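Local coordinates for protein acyl-CoA dehydrogenase (Thermus thermophilus, PDB 2Z1Q) that probably catalyses the FAD-dependent oxidation of saturated acyl-CoA thioesters to their 2,3-dehydroacyl-CoA products, at residues B[536-539]-B[540-544]. Numbering follows the deposited sequence.
Sequences DEAR and VVYSA
With CG anti to its carbonyl carbon (chi1 -58°), Tyr542 swings its ring back along the amphipathic helix 535-547 of the acyl-CoA dehydrogenase C-terminal domain onto Ala538, one turn earlier. The small methyl lets the ring slide under it, Ala538 CB standing over the CZ end, 3.7 Å from Tyr542 CZ, on the face that Ala538 O also occupies. Ala538 O is displaced toward the rim and accepts the i to i+4 bond from Tyr542 N at 2.9 Å. Leu529 and Pro530 pack on the tyrosine too, as does Pro553 of the second subunit, so this aromatic side chain joins the helix to the dimer partner. Val541, a compact branched residue, suits the side facing Met459 and Leu463 of helix 445-468. Its CG2, beside its own backbone N, rests 3.4 Å from Glu537 O, which also accepts the helix bond from Val541 N. Arg539 and Ser543 suit the solvent-facing side: Arg539 reaches Glu552 of the second subunit in a long, weak ion pair. Arg539 O accepts the N-H of Ser543, N to O 3.1 Å, and a bond donated by a water whose oxygen is 2.8 Å away; that water also bonds weakly to Ser543 OG, at 3.3 Å.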
loop_
_atom_site.group_PDB
_atom_site.type_symbol
_atom_site.label_atom_id
_atom_site.label_comp_id
_atom_site.label_asym_id
_atom_site.label_seq_id
_atom_site.Cartn_x
_atom_site.Cartn_y
_atom_site.Cartn_z
ATOM N N ASP B 536 34.371 17.900 8.506
ATOM C CA ASP B 536 34.927 17.990 7.166
ATOM C C ASP B 536 34.969 16.631 6.485
ATOM O O ASP B 536 34.688 16.516 5.291
ATOM C CB ASP B 536 36.331 18.592 7.226
ATOM C CG ASP B 536 36.354 19.934 7.937
ATOM O OD1 ASP B 536 35.545 20.818 7.573
ATOM O OD2 ASP B 536 37.180 20.106 8.860
ATOM N N GLU B 537 35.314 15.598 7.248
ATOM C CA GLU B 537 35.386 14.244 6.714
ATOM C C GLU B 537 34.050 13.827 6.101
ATOM O O GLU B 537 34.017 13.235 5.024
ATOM C CB GLU B 537 35.788 13.254 7.814
ATOM C CG GLU B 537 35.941 13.882 9.197
ATOM C CD GLU B 537 37.196 14.729 9.337
ATOM O OE1 GLU B 537 37.317 15.438 10.356
ATOM O OE2 GLU B 537 38.065 14.680 8.440
ATOM N N ALA B 538 32.951 14.153 6.778
ATOM C CA ALA B 538 31.613 13.801 6.296
ATOM C C ALA B 538 31.322 14.373 4.907
ATOM O O ALA B 538 30.775 13.686 4.046
ATOM C CB ALA B 538 30.554 14.280 7.281
ATOM N N ARG B 539 31.690 15.630 4.700
ATOM C CA ARG B 539 31.457 16.283 3.417
ATOM C C ARG B 539 32.122 15.536 2.266
ATOM O O ARG B 539 31.539 15.402 1.193
ATOM C CB ARG B 539 31.972 17.720 3.460
ATOM C CG ARG B 539 31.271 18.573 4.496
ATOM C CD ARG B 539 30.575 19.738 3.834
ATOM N NE ARG B 539 31.530 20.718 3.326
ATOM C CZ ARG B 539 31.222 21.680 2.461
ATOM N NH1 ARG B 539 29.978 21.794 2.002
ATOM N NH2 ARG B 539 32.155 22.539 2.065
ATOM N N VAL B 540 33.340 15.047 2.501
ATOM C CA VAL B 540 34.085 14.303 1.480
ATOM C C VAL B 540 33.297 13.051 1.108
ATOM O O VAL B 540 33.111 12.741 -0.071
ATOM C CB VAL B 540 35.486 13.854 1.989
ATOM C CG1 VAL B 540 36.308 13.315 0.825
ATOM C CG2 VAL B 540 36.213 15.013 2.659
ATOM N N VAL B 541 32.838 12.333 2.128
ATOM C CA VAL B 541 32.048 11.122 1.933
ATOM C C VAL B 541 30.774 11.438 1.150
ATOM O O VAL B 541 30.394 10.689 0.247
ATOM C CB VAL B 541 31.657 10.491 3.291
ATOM C CG1 VAL B 541 30.801 9.244 3.072
ATOM C CG2 VAL B 541 32.917 10.156 4.089
ATOM N N TYR B 542 30.116 12.547 1.485
ATOM C CA TYR B 542 28.886 12.916 0.790
ATOM C C TYR B 542 29.129 13.129 -0.704
ATOM O O TYR B 542 28.314 12.721 -1.538
ATOM C CB TYR B 542 28.259 14.184 1.402
ATOM C CG TYR B 542 27.915 14.090 2.879
ATOM C CD1 TYR B 542 27.661 12.861 3.499
ATOM C CD2 TYR B 542 27.814 15.247 3.654
ATOM C CE1 TYR B 542 27.312 12.793 4.863
ATOM C CE2 TYR B 542 27.470 15.191 5.006
ATOM C CZ TYR B 542 27.220 13.969 5.603
ATOM O OH TYR B 542 26.882 13.954 6.938
ATOM N N SER B 543 30.243 13.762 -1.053
ATOM C CA SER B 543 30.548 13.988 -2.456
ATOM C C SER B 543 30.832 12.650 -3.139
ATOM O O SER B 543 30.490 12.458 -4.303
ATOM C CB SER B 543 31.756 14.915 -2.604
ATOM O OG SER B 543 31.455 16.208 -2.106
ATOM N N ALA B 544 31.443 11.716 -2.421
ATOM C CA ALA B 544 31.731 10.426 -3.033
ATOM C C ALA B 544 30.441 9.657 -3.289
ATOM O O ALA B 544 30.304 8.991 -4.316
ATOM C CB ALA B 544 32.653 9.616 -2.152
HETATM O O HOH W 1 29.389 17.034 0.357
#